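Long-range contacts in purine nucleoside phosphorylase (Schistosoma mansoni, PDB 6B4Q), which probably catalyses the phosphate-dependent cleavage of purine nucleosides such as inosine and guanosine, releasing the free base and ribose 1-phosphate: residues A[113-118]-A[221-226]; A[191-196]-A[215-220]; A[240-245]-A[263-268]. All blocks are in the same frame, centred on the assembly; numbering follows the deposited sequence.

All three contacts are buried, but they lie at different depths: the centre of interaction 1 is about 2 Å from the centre of the chain, those of interactions 2 and 3 about 14 Å. The same mixed sheet connects them, since strands 112-121, 189-196, 218-220 and 236-246 belong to it, and each contact touches the bound pyridin-4-ol. Their chemistry differs with their place. Interaction 1 is polar, a side-chain amide and two hydroxyls in series. Interaction 2 is main-chain pairing of parallel strands and buries the largest area, 481 Å². Interaction 3 has no hydrogen bond between its segments and packs a strand on a helix whose other side is exposed.

Interaction 1. Residues A[113-118]-A[221-226]; sequences LLITNL and MSTVPE. With CQG (pyridin-4-ol), chain H; DMS (dimethyl sulfoxide), chain F.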
ATOM      1  N   LEU A 113       0.394   0.240  27.757  1.00 18.50           N
ATOM      2  CA  LEU A 113       0.081  -0.957  26.976  1.00 17.83           C
ATOM      3  C   LEU A 113       1.376  -1.705  26.668  1.00 19.81           C
ATOM      4  O   LEU A 113       2.309  -1.125  26.105  1.00 20.97           O
ATOM      5  CB  LEU A 113      -0.684  -0.574  25.692  1.00 20.48           C
ATOM      6  CG  LEU A 113      -0.947  -1.632  24.612  1.00 22.03           C
ATOM      7  CD1 LEU A 113      -1.877  -2.727  25.155  1.00 21.63           C
ATOM      8  CD2 LEU A 113      -1.565  -0.993  23.365  1.00 24.39           C
ATOM      9  N   LEU A 114       1.428  -2.983  27.067  1.00 17.88           N
ATOM     10  CA  LEU A 114       2.570  -3.867  26.848  1.00 17.62           C
ATOM     11  C   LEU A 114       2.211  -4.876  25.764  1.00 19.75           C
ATOM     12  O   LEU A 114       1.151  -5.511  25.846  1.00 19.04           O
ATOM     13  CB  LEU A 114       2.934  -4.611  28.138  1.00 21.89           C
ATOM     14  CG  LEU A 114       3.096  -3.794  29.426  1.00 21.08           C
ATOM     15  CD1 LEU A 114       3.393  -4.686  30.633  1.00 24.71           C
ATOM     16  CD2 LEU A 114       4.204  -2.744  29.278  1.00 21.74           C
ATOM     17  N   ILE A 115       3.073  -5.015  24.747  1.00 20.39           N
ATOM     18  CA  ILE A 115       2.787  -5.843  23.570  1.00 18.64           C
ATOM     19  C   ILE A 115       3.947  -6.778  23.249  1.00 21.44           C
ATOM     20  O   ILE A 115       5.111  -6.363  23.264  1.00 23.43           O
ATOM     21  CB  ILE A 115       2.502  -4.964  22.337  1.00 19.92           C
ATOM     22  CG1 ILE A 115       1.428  -3.967  22.610  1.00 22.12           C
ATOM     23  CG2 ILE A 115       2.079  -5.830  21.121  1.00 22.26           C
ATOM     24  CD1 ILE A 115       1.238  -2.976  21.449  1.00 25.32           C
ATOM     25  N   THR A 116       3.638  -8.046  22.939  1.00 20.61           N
ATOM     26  CA  THR A 116       4.636  -8.962  22.371  1.00 21.04           C
ATOM     27  C   THR A 116       4.190  -9.494  21.006  1.00 20.34           C
ATOM     28  O   THR A 116       2.985  -9.550  20.689  1.00 20.06           O
ATOM     29  CB  THR A 116       4.966 -10.151  23.322  1.00 20.52           C
ATOM     30  OG1 THR A 116       3.803 -10.973  23.564  1.00 22.69           O
ATOM     31  CG2 THR A 116       5.498  -9.663  24.648  1.00 21.70           C
ATOM     32  N   ASN A 117       5.182  -9.881  20.188  1.00 19.61           N
ATOM     33  CA  ASN A 117       4.946 -10.451  18.861  1.00 18.55           C
ATOM     34  C   ASN A 117       6.090 -11.385  18.476  1.00 19.87           C
ATOM     35  O   ASN A 117       7.132 -11.435  19.134  1.00 20.52           O
ATOM     36  CB  ASN A 117       4.738  -9.346  17.815  1.00 20.47           C
ATOM     37  CG  ASN A 117       5.983  -8.493  17.573  1.00 23.47           C
ATOM     38  OD1 ASN A 117       7.017  -9.004  17.208  1.00 23.98           O
ATOM     39  ND2 ASN A 117       5.851  -7.177  17.714  1.00 31.26           N
ATOM     40  N   LEU A 118       5.842 -12.182  17.423  1.00 18.75           N
ATOM     41  CA  LEU A 118       6.851 -13.015  16.774  1.00 19.07           C
ATOM     42  C   LEU A 118       7.273 -12.362  15.453  1.00 19.95           C
ATOM     43  O   LEU A 118       6.440 -11.803  14.722  1.00 21.12           O
ATOM     44  CB  LEU A 118       6.327 -14.430  16.549  1.00 22.88           C
ATOM     45  CG  LEU A 118       6.312 -15.296  17.843  1.00 27.68           C
ATOM     46  CD1 LEU A 118       5.081 -16.179  17.891  1.00 39.68           C
ATOM     47  CD2 LEU A 118       7.580 -16.101  17.900  1.00 31.22           C
ATOM     48  N   MET A 221       4.119  -8.920  11.075  1.00 17.23           N
ATOM     49  CA  MET A 221       2.803  -8.673  10.493  1.00 16.86           C
ATOM     50  C   MET A 221       1.785  -8.093  11.483  1.00 17.14           C
ATOM     51  O   MET A 221       0.580  -8.184  11.228  1.00 17.75           O
ATOM     52  CB  MET A 221       2.233  -9.978   9.909  1.00 19.91           C
ATOM     53  CG  MET A 221       3.097 -10.724   8.945  1.00 19.62           C
ATOM     54  SD  MET A 221       2.303 -12.286   8.431  1.00 19.02           S
ATOM     55  CE  MET A 221       3.719 -13.091   7.676  1.00 19.82           C
ATOM     56  N   SER A 222       2.224  -7.515  12.597  1.00 15.84           N
ATOM     57  CA  SER A 222       1.314  -7.074  13.647  1.00 17.94           C
ATOM     58  C   SER A 222       1.851  -5.799  14.291  1.00 17.74           C
ATOM     59  O   SER A 222       2.780  -5.157  13.777  1.00 17.34           O
ATOM     60  CB  SER A 222       1.126  -8.173  14.702  1.00 21.47           C
ATOM     61  OG  SER A 222       2.327  -8.336  15.432  1.00 23.95           O
ATOM     62  N   THR A 223       1.224  -5.430  15.424  1.00 17.50           N
ATOM     63  CA  THR A 223       1.746  -4.475  16.406  1.00 17.31           C
ATOM     64  C   THR A 223       1.652  -2.999  16.009  1.00 18.57           C
ATOM     65  O   THR A 223       1.149  -2.184  16.794  1.00 18.97           O
ATOM     66  CB  THR A 223       3.182  -4.867  16.755  1.00 19.47           C
ATOM     67  OG1 THR A 223       3.162  -6.156  17.400  1.00 22.66           O
ATOM     68  CG2 THR A 223       3.795  -3.871  17.732  1.00 21.73           C
ATOM     69  N   VAL A 224       2.139  -2.618  14.827  1.00 16.91           N
ATOM     70  CA  VAL A 224       2.128  -1.189  14.444  1.00 17.21           C
ATOM     71  C   VAL A 224       0.726  -0.584  14.441  1.00 16.39           C
ATOM     72  O   VAL A 224       0.568   0.557  14.918  1.00 15.82           O
ATOM     73  CB  VAL A 224       2.889  -1.002  13.118  1.00 15.75           C
ATOM     74  CG1 VAL A 224       2.631   0.354  12.498  1.00 16.85           C
ATOM     75  CG2 VAL A 224       4.385  -1.168  13.351  1.00 16.35           C
ATOM     76  N   PRO A 225      -0.343  -1.274  13.991  1.00 15.70           N
ATOM     77  CA  PRO A 225      -1.689  -0.669  14.094  1.00 15.17           C
ATOM     78  C   PRO A 225      -2.099  -0.339  15.523  1.00 15.33           C
ATOM     79  O   PRO A 225      -2.601   0.781  15.784  1.00 16.21           O
ATOM     80  CB  PRO A 225      -2.601  -1.748  13.456  1.00 16.33           C
ATOM     81  CG  PRO A 225      -1.683  -2.421  12.444  1.00 17.51           C
ATOM     82  CD  PRO A 225      -0.384  -2.543  13.222  1.00 17.45           C
ATOM     83  N   GLU A 226      -1.871  -1.278  16.456  1.00 17.01           N
ATOM     84  CA  GLU A 226      -2.205  -1.049  17.865  1.00 18.19           C
ATOM     85  C   GLU A 226      -1.377   0.083  18.462  1.00 17.86           C
ATOM     86  O   GLU A 226      -1.910   0.897  19.235  1.00 16.86           O
ATOM     87  CB  GLU A 226      -1.998  -2.339  18.672  1.00 23.33           C
ATOM     88  CG  GLU A 226      -2.963  -3.439  18.301  1.00 28.14           C
ATOM     89  CD  GLU A 226      -2.392  -4.407  17.276  1.00 35.14           C
ATOM     90  OE1 GLU A 226      -1.660  -3.965  16.371  1.00 26.45           O
ATOM     91  OE2 GLU A 226      -2.667  -5.626  17.386  1.00 46.66           O
TER
HETATM   92  C4  CQG H 307       8.576 -13.263   9.600  0.97 24.25           C
HETATM   93  C3  CQG H 307       9.620 -14.131   9.856  0.97 25.61           C
HETATM   94  C2  CQG H 307       8.536 -14.823  11.844  0.97 23.38           C
HETATM   95  C1  CQG H 307       7.489 -13.963  11.584  0.97 26.99           C
HETATM   96  O   CQG H 307       6.461 -12.342  10.232  0.97 21.96           O
HETATM   97  C   CQG H 307       7.538 -13.196  10.463  0.97 22.93           C
HETATM   98  N   CQG H 307       9.589 -14.899  10.970  0.97 22.80           N
HETATM   99  S   DMS F 305       2.187 -12.283  16.997  1.00 68.47           S
HETATM  100  O   DMS F 305       2.467 -11.280  15.926  1.00 66.88           O
HETATM  101  C1  DMS F 305       0.424 -12.725  16.965  1.00 68.54           C
HETATM  102  C2  DMS F 305       2.810 -13.886  16.489  1.00 72.37           C
HETATM  103  O   HOH W   1       4.879 -11.661  12.343  1.00 22.33           O
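N117 holds its CG between its own backbone N and carbonyl carbon (chi1 66°), while T223 keeps OG1 beside its backbone N and opposite its carbonyl carbon; these two settings bring an amide and a hydroxyl together. N117 ND2 donates to T223 OG1 at 2.9 Å, and the two side chains meet at roughly a right angle. The bond is bent, with 144° at the hydrogen, and the hydroxyl oxygen sits 23° out of the amide plane. The other end of the amide is fixed as well, because N117 OD1 is hydrogen-bonded to S241, so its rotation is set from both sides. From T223 the donors run in one direction: T223 OG1 gives its proton to S222 OG at 3.1 Å, and S222 OG gives its own to the O atom of a dimethyl sulfoxide at 3.0 Å. S222 OG also rests against N117 CB, 3.5 Å away. Next to the polar row I115 brings its CG2 methyl past the T223 hydroxyl, OG1, at 3.9 Å. At the other end one water accepts from M221 N, donates to L118 O at 2.8 Å and lies 2.7 Å from the O atom of pyridin-4-ol, tying the ligand to both segments. S222 touches R86 and H88, consistent with the phosphate site of trimeric purine nucleoside phosphorylases, and the dimethyl sulfoxide, probably from the crystallisation liquor, may mark that pocket; M221, on which F161 of a neighbouring subunit packs, probably lies at the ribose site. T223 holds the N-cap position of helix 224-232 without a side-chain capping bond, V224 packs on Y194 and F196 of strand 189-196, and on strand 112-121 L114 and T116 reach F277 of helix 259-283.

Interaction 2. Residues A[191-196]-A[215-220]; sequences EGVYAF and GCDVVG. With CQG (pyridin-4-ol), chain H.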
ATOM      1  N   GLU A 191      17.934  -3.898  20.693  1.00 23.90           N
ATOM      2  CA  GLU A 191      16.951  -2.887  20.335  1.00 24.71           C
ATOM      3  C   GLU A 191      16.932  -2.761  18.823  1.00 22.89           C
ATOM      4  O   GLU A 191      17.913  -3.089  18.151  1.00 24.51           O
ATOM      5  CB  GLU A 191      17.254  -1.535  20.986  1.00 28.53           C
ATOM      6  CG  GLU A 191      18.558  -0.889  20.546  1.00 34.49           C
ATOM      7  CD  GLU A 191      18.785   0.456  21.236  1.00 44.46           C
ATOM      8  OE1 GLU A 191      18.163   0.709  22.296  1.00 47.55           O
ATOM      9  OE2 GLU A 191      19.571   1.263  20.699  1.00 43.28           O
ATOM     10  N   GLY A 192      15.823  -2.292  18.261  1.00 20.27           N
ATOM     11  CA  GLY A 192      15.789  -2.184  16.814  1.00 21.19           C
ATOM     12  C   GLY A 192      14.527  -1.572  16.235  1.00 20.92           C
ATOM     13  O   GLY A 192      13.537  -1.295  16.930  1.00 20.58           O
ATOM     14  N   VAL A 193      14.591  -1.366  14.919  1.00 19.83           N
ATOM     15  CA  VAL A 193      13.518  -0.770  14.114  1.00 19.05           C
ATOM     16  C   VAL A 193      12.695  -1.894  13.488  1.00 19.55           C
ATOM     17  O   VAL A 193      13.261  -2.810  12.861  1.00 20.62           O
ATOM     18  CB  VAL A 193      14.109   0.141  13.018  1.00 18.61           C
ATOM     19  CG1 VAL A 193      13.029   0.561  12.021  1.00 21.68           C
ATOM     20  CG2 VAL A 193      14.841   1.366  13.629  1.00 23.20           C
ATOM     21  N   TYR A 194      11.369  -1.820  13.649  1.00 18.90           N
ATOM     22  CA  TYR A 194      10.422  -2.844  13.193  1.00 17.92           C
ATOM     23  C   TYR A 194       9.764  -2.433  11.877  1.00 17.75           C
ATOM     24  O   TYR A 194       9.133  -1.375  11.813  1.00 18.65           O
ATOM     25  CB  TYR A 194       9.345  -3.040  14.252  1.00 18.64           C
ATOM     26  CG  TYR A 194       8.242  -4.084  13.995  1.00 18.19           C
ATOM     27  CD1 TYR A 194       8.321  -5.359  14.556  1.00 19.28           C
ATOM     28  CD2 TYR A 194       7.090  -3.778  13.269  1.00 16.43           C
ATOM     29  CE1 TYR A 194       7.316  -6.303  14.361  1.00 16.69           C
ATOM     30  CE2 TYR A 194       6.054  -4.731  13.080  1.00 15.49           C
ATOM     31  CZ  TYR A 194       6.180  -5.978  13.631  1.00 17.61           C
ATOM     32  OH  TYR A 194       5.188  -6.913  13.481  1.00 18.34           O
ATOM     33  N   ALA A 195       9.868  -3.296  10.859  1.00 17.37           N
ATOM     34  CA  ALA A 195       9.144  -3.116   9.592  1.00 17.06           C
ATOM     35  C   ALA A 195       7.833  -3.886   9.645  1.00 19.62           C
ATOM     36  O   ALA A 195       7.813  -5.098   9.930  1.00 16.97           O
ATOM     37  CB  ALA A 195       9.971  -3.593   8.406  1.00 18.88           C
ATOM     38  N   PHE A 196       6.725  -3.186   9.332  1.00 17.07           N
ATOM     39  CA  PHE A 196       5.384  -3.789   9.261  1.00 17.70           C
ATOM     40  C   PHE A 196       5.137  -4.274   7.821  1.00 16.08           C
ATOM     41  O   PHE A 196       4.928  -3.467   6.903  1.00 15.87           O
ATOM     42  CB  PHE A 196       4.346  -2.754   9.718  1.00 17.57           C
ATOM     43  CG  PHE A 196       2.888  -3.230   9.731  1.00 14.41           C
ATOM     44  CD1 PHE A 196       2.537  -4.575   9.798  1.00 17.02           C
ATOM     45  CD2 PHE A 196       1.850  -2.281   9.659  1.00 17.09           C
ATOM     46  CE1 PHE A 196       1.199  -4.980   9.802  1.00 16.57           C
ATOM     47  CE2 PHE A 196       0.515  -2.680   9.637  1.00 17.71           C
ATOM     48  CZ  PHE A 196       0.180  -4.033   9.713  1.00 15.81           C
ATOM     49  N   GLY A 215      17.394  -0.092   6.381  1.00 30.39           N
ATOM     50  CA  GLY A 215      17.639   0.160   7.787  1.00 33.70           C
ATOM     51  C   GLY A 215      16.703  -0.539   8.746  1.00 34.93           C
ATOM     52  O   GLY A 215      16.575  -0.104   9.898  1.00 32.94           O
ATOM     53  N   CYS A 216      16.040  -1.602   8.320  1.00 27.88           N
ATOM     54  CA  CYS A 216      15.151  -2.346   9.196  1.00 27.70           C
ATOM     55  C   CYS A 216      15.951  -3.387   9.962  1.00 23.60           C
ATOM     56  O   CYS A 216      16.884  -3.996   9.421  1.00 24.98           O
ATOM     57  CB  CYS A 216      14.043  -3.031   8.397  1.00 26.61           C
ATOM     58  SG  CYS A 216      13.026  -1.888   7.429  1.00 30.11           S
ATOM     59  N   ASP A 217      15.603  -3.577  11.233  1.00 20.81           N
ATOM     60  CA  ASP A 217      16.231  -4.614  12.041  1.00 20.42           C
ATOM     61  C   ASP A 217      15.397  -5.883  12.169  1.00 21.06           C
ATOM     62  O   ASP A 217      15.975  -6.959  12.304  1.00 20.72           O
ATOM     63  CB  ASP A 217      16.535  -4.088  13.455  1.00 22.60           C
ATOM     64  CG  ASP A 217      17.534  -2.907  13.449  1.00 26.87           C
ATOM     65  OD1 ASP A 217      18.700  -3.154  13.079  1.00 34.25           O
ATOM     66  OD2 ASP A 217      17.166  -1.755  13.822  1.00 25.11           O
ATOM     67  N   VAL A 218      14.068  -5.775  12.180  1.00 18.49           N
ATOM     68  CA  VAL A 218      13.152  -6.917  12.308  1.00 19.16           C
ATOM     69  C   VAL A 218      11.942  -6.650  11.416  1.00 18.51           C
ATOM     70  O   VAL A 218      11.681  -5.514  11.021  1.00 18.40           O
ATOM     71  CB  VAL A 218      12.698  -7.163  13.774  1.00 22.44           C
ATOM     72  CG1 VAL A 218      13.899  -7.261  14.732  1.00 25.72           C
ATOM     73  CG2 VAL A 218      11.831  -6.096  14.249  1.00 29.37           C
ATOM     74  N   VAL A 219      11.192  -7.712  11.082  1.00 18.22           N
ATOM     75  CA  VAL A 219       9.994  -7.596  10.242  1.00 17.28           C
ATOM     76  C   VAL A 219       8.895  -8.505  10.803  1.00 17.46           C
ATOM     77  O   VAL A 219       9.161  -9.636  11.232  1.00 16.35           O
ATOM     78  CB  VAL A 219      10.316  -7.934   8.756  1.00 16.01           C
ATOM     79  CG1 VAL A 219      10.915  -9.297   8.621  1.00 19.50           C
ATOM     80  CG2 VAL A 219       9.080  -7.805   7.859  1.00 19.24           C
ATOM     81  N   GLY A 220       7.652  -8.006  10.799  1.00 15.89           N
ATOM     82  CA  GLY A 220       6.525  -8.819  11.216  1.00 17.49           C
ATOM     83  C   GLY A 220       5.215  -8.229  10.719  1.00 17.56           C
ATOM     84  O   GLY A 220       5.185  -7.182  10.065  1.00 17.35           O
TER
HETATM   85  C4  CQG H 307       8.576 -13.263   9.600  0.97 24.25           C
HETATM   86  C3  CQG H 307       9.620 -14.131   9.856  0.97 25.61           C
HETATM   87  C2  CQG H 307       8.536 -14.823  11.844  0.97 23.38           C
HETATM   88  C1  CQG H 307       7.489 -13.963  11.584  0.97 26.99           C
HETATM   89  O   CQG H 307       6.461 -12.342  10.232  0.97 21.96           O
HETATM   90  C   CQG H 307       7.538 -13.196  10.463  0.97 22.93           C
HETATM   91  N   CQG H 307       9.589 -14.899  10.970  0.97 22.80           N
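V193 O takes two main-chain donors from segment 215-220, D217 N at 3.0 Å and V218 N at 3.1 Å, and V193 N is held by the D217 side chain. D217 OD2 receives that N-H at 2.8 Å through its anti lone pair, standing where a main-chain carbonyl would serve had the regular pairing continued. Beyond it the pairing is regular and parallel: A195 N donates almost straight (174°) to V218 O at 2.9 Å, and G220 N donates to A195 O at 3.0 Å. On one face A195 CB meets C216 SG at 3.6 Å. On the other, Y194 turns CG opposite its backbone N (chi1 -179°), which lays the ring along the neighbouring strand: CD1 meets V218 CG2 at 3.6 Å, and OH comes to 3.1 Å from G220 C. The hydroxyl lies against the glycine backbone, with no side chain between them. In the second shell, N123 bonds D217 OD1 and fixes the carboxylate, while S222 N is hydrogen-bonded to Y194 OH. Strand 131-139 flanks strand 189-196 on its other edge, and G220 borders the pyridin-4-ol site. Strands 189-196 and 218-220, inclined by 30°, are the two parallel strands of a beta-alpha-beta crossover through helix 205-213.

Interaction 3. Residues A[240-245]-A[263-268]; sequences VSLIAN and LAVAEK. With CQG (pyridin-4-ol), chain H.
Helix packing on a beta-sheet is the motif here: L242 and its neighbours on strand 236-246 carry helix 259-283 through V265 and A266, beside the ligand pocket of this phosphorylase-superfamily fold. The axes of segments 240-245 and 263-268 approach to 8.3 Å at 132°, so the helix runs slantwise and largely against the strand direction. L242 extends its side chain with CG opposite the backbone N (chi1 171°), which carries the branched end out to the helix backbone. There CD2 lies against the turn, 3.9 Å from A266 CA and 4.0 Å from V265 O, and CD1 reaches V265 CG1 at 4.3 Å. The closest contacts of both V265 methyls are with strand carbonyls: CG1 touches I243 O at 3.7 Å, and CG2 touches A244 O at 3.7 Å. Two consecutive carbonyls can face the same valine because the strand bends at A244, where psi falls to -21° and I243 O and A244 O come to point to the same side. The methyls have no polar hydrogen to give these oxygens, and no hydrogen bond joins the two segments; S128 OG supplies A244 O with a hydrogen bond. E267 points away from the strand and, like A264, is exposed, whereas A266 is buried against L118 and L37. V262, one turn earlier, packs on A244. Past the bend the strand enters the pocket. The amide of N245 is positioned from behind by D250, which accepts from ND2, and this leaves the other end turned to the ligand: N245 OD1 lies 2.8 Å from the ring N of pyridin-4-ol.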
ATOM      1  N   VAL A 240       7.838  -5.691  22.346  1.00 18.87           N
ATOM      2  CA  VAL A 240       8.999  -6.593  22.314  1.00 20.27           C
ATOM      3  C   VAL A 240       8.737  -7.672  21.263  1.00 18.10           C
ATOM      4  O   VAL A 240       7.696  -8.338  21.309  1.00 20.67           O
ATOM      5  CB  VAL A 240       9.258  -7.238  23.689  1.00 21.13           C
ATOM      6  CG1 VAL A 240      10.514  -8.111  23.668  1.00 25.64           C
ATOM      7  CG2 VAL A 240       9.427  -6.167  24.791  1.00 24.77           C
ATOM      8  N   SER A 241       9.686  -7.857  20.338  1.00 17.80           N
ATOM      9  CA  SER A 241       9.630  -8.937  19.348  1.00 16.51           C
ATOM     10  C   SER A 241      10.473 -10.132  19.812  1.00 18.11           C
ATOM     11  O   SER A 241      11.593  -9.957  20.297  1.00 21.70           O
ATOM     12  CB  SER A 241      10.151  -8.478  17.983  1.00 17.11           C
ATOM     13  OG  SER A 241       9.282  -7.569  17.301  1.00 20.43           O
ATOM     14  N   LEU A 242       9.935 -11.352  19.634  1.00 17.55           N
ATOM     15  CA  LEU A 242      10.696 -12.594  19.753  1.00 16.88           C
ATOM     16  C   LEU A 242      11.116 -13.024  18.349  1.00 20.52           C
ATOM     17  O   LEU A 242      10.269 -13.170  17.465  1.00 20.21           O
ATOM     18  CB  LEU A 242       9.862 -13.686  20.422  1.00 21.12           C
ATOM     19  CG  LEU A 242      10.469 -15.099  20.403  1.00 20.72           C
ATOM     20  CD1 LEU A 242      11.848 -15.165  21.058  1.00 22.92           C
ATOM     21  CD2 LEU A 242       9.533 -16.052  21.155  1.00 23.04           C
ATOM     22  N   ILE A 243      12.414 -13.195  18.140  1.00 17.93           N
ATOM     23  CA  ILE A 243      12.951 -13.504  16.815  1.00 19.99           C
ATOM     24  C   ILE A 243      12.851 -15.004  16.564  1.00 20.41           C
ATOM     25  O   ILE A 243      13.415 -15.815  17.304  1.00 21.60           O
ATOM     26  CB  ILE A 243      14.405 -13.028  16.688  1.00 20.39           C
ATOM     27  CG1 ILE A 243      14.528 -11.515  16.937  1.00 21.33           C
ATOM     28  CG2 ILE A 243      15.002 -13.452  15.345  1.00 20.24           C
ATOM     29  CD1 ILE A 243      13.610 -10.659  16.010  1.00 21.56           C
ATOM     30  N   ALA A 244      12.127 -15.389  15.521  1.00 21.49           N
ATOM     31  CA  ALA A 244      11.995 -16.806  15.206  1.00 22.26           C
ATOM     32  C   ALA A 244      13.099 -17.343  14.293  1.00 20.12           C
ATOM     33  O   ALA A 244      13.350 -18.548  14.294  1.00 20.80           O
ATOM     34  CB  ALA A 244      10.633 -17.052  14.556  1.00 23.43           C
ATOM     35  N   ASN A 245      13.776 -16.482  13.549  1.00 20.83           N
ATOM     36  CA  ASN A 245      14.703 -16.860  12.495  1.00 22.19           C
ATOM     37  C   ASN A 245      15.329 -15.586  11.981  1.00 25.13           C
ATOM     38  O   ASN A 245      14.773 -14.506  12.177  1.00 24.52           O
ATOM     39  CB  ASN A 245      13.995 -17.562  11.355  1.00 21.50           C
ATOM     40  CG  ASN A 245      13.051 -16.626  10.610  1.00 27.93           C
ATOM     41  OD1 ASN A 245      12.057 -16.152  11.181  1.00 28.15           O
ATOM     42  ND2 ASN A 245      13.363 -16.336   9.333  1.00 26.11           N
ATOM     43  N   LEU A 263       6.192 -21.361  15.982  1.00 24.09           N
ATOM     44  CA  LEU A 263       5.574 -21.732  17.253  1.00 22.98           C
ATOM     45  C   LEU A 263       6.519 -22.530  18.139  1.00 24.70           C
ATOM     46  O   LEU A 263       6.411 -22.470  19.371  1.00 24.03           O
ATOM     47  CB  LEU A 263       4.297 -22.538  17.028  1.00 26.28           C
ATOM     48  CG  LEU A 263       3.082 -21.807  16.432  1.00 26.34           C
ATOM     49  CD1 LEU A 263       1.855 -22.703  16.371  1.00 33.66           C
ATOM     50  CD2 LEU A 263       2.790 -20.564  17.241  1.00 30.27           C
ATOM     51  N   ALA A 264       7.439 -23.293  17.552  1.00 22.73           N
ATOM     52  CA  ALA A 264       8.402 -24.021  18.389  1.00 23.98           C
ATOM     53  C   ALA A 264       9.375 -23.066  19.089  1.00 23.01           C
ATOM     54  O   ALA A 264       9.754 -23.298  20.254  1.00 24.88           O
ATOM     55  CB  ALA A 264       9.155 -25.042  17.545  1.00 28.65           C
ATOM     56  N   VAL A 265       9.766 -21.969  18.425  1.00 22.85           N
ATOM     57  CA  VAL A 265      10.579 -20.959  19.108  1.00 25.28           C
ATOM     58  C   VAL A 265       9.768 -20.275  20.213  1.00 24.95           C
ATOM     59  O   VAL A 265      10.288 -19.997  21.301  1.00 24.36           O
ATOM     60  CB  VAL A 265      11.151 -19.922  18.117  1.00 23.54           C
ATOM     61  CG1 VAL A 265      11.945 -18.853  18.870  1.00 26.60           C
ATOM     62  CG2 VAL A 265      12.042 -20.591  17.057  1.00 27.62           C
ATOM     63  N   ALA A 266       8.486 -19.994  19.961  1.00 24.52           N
ATOM     64  CA  ALA A 266       7.643 -19.423  21.015  1.00 22.94           C
ATOM     65  C   ALA A 266       7.629 -20.315  22.255  1.00 23.43           C
ATOM     66  O   ALA A 266       7.810 -19.840  23.387  1.00 26.45           O
ATOM     67  CB  ALA A 266       6.215 -19.207  20.493  1.00 23.56           C
ATOM     68  N   GLU A 267       7.429 -21.621  22.069  1.00 24.50           N
ATOM     69  CA  GLU A 267       7.404 -22.521  23.221  1.00 27.03           C
ATOM     70  C   GLU A 267       8.734 -22.501  23.971  1.00 30.95           C
ATOM     71  O   GLU A 267       8.770 -22.609  25.206  1.00 29.95           O
ATOM     72  CB  GLU A 267       7.066 -23.944  22.765  1.00 32.99           C
ATOM     73  CG  GLU A 267       7.088 -24.983  23.869  1.00 44.86           C
ATOM     74  CD  GLU A 267       6.372 -24.519  25.131  1.00 56.00           C
ATOM     75  OE1 GLU A 267       5.420 -23.706  25.026  1.00 58.33           O
ATOM     76  OE2 GLU A 267       6.773 -24.962  26.230  1.00 62.69           O
ATOM     77  N   LYS A 268       9.840 -22.374  23.237  1.00 25.95           N
ATOM     78  CA  LYS A 268      11.167 -22.391  23.853  1.00 26.91           C
ATOM     79  C   LYS A 268      11.387 -21.196  24.779  1.00 27.05           C
ATOM     80  O   LYS A 268      12.127 -21.312  25.772  1.00 28.10           O
ATOM     81  CB  LYS A 268      12.235 -22.415  22.753  1.00 32.10           C
ATOM     82  CG  LYS A 268      13.693 -22.373  23.240  1.00 37.04           C
ATOM     83  CD  LYS A 268      14.659 -22.377  22.025  1.00 38.41           C
ATOM     84  CE  LYS A 268      16.108 -21.986  22.405  1.00 46.67           C
ATOM     85  NZ  LYS A 268      16.985 -21.813  21.189  1.00 48.77           N
TER
HETATM   86  C4  CQG H 307       8.576 -13.263   9.600  0.97 24.25           C
HETATM   87  C3  CQG H 307       9.620 -14.131   9.856  0.97 25.61           C
HETATM   88  C2  CQG H 307       8.536 -14.823  11.844  0.97 23.38           C
HETATM   89  C1  CQG H 307       7.489 -13.963  11.584  0.97 26.99           C
HETATM   90  O   CQG H 307       6.461 -12.342  10.232  0.97 21.96           O
HETATM   91  C   CQG H 307       7.538 -13.196  10.463  0.97 22.93           C
HETATM   92  N   CQG H 307       9.589 -14.899  10.970  0.97 22.80           N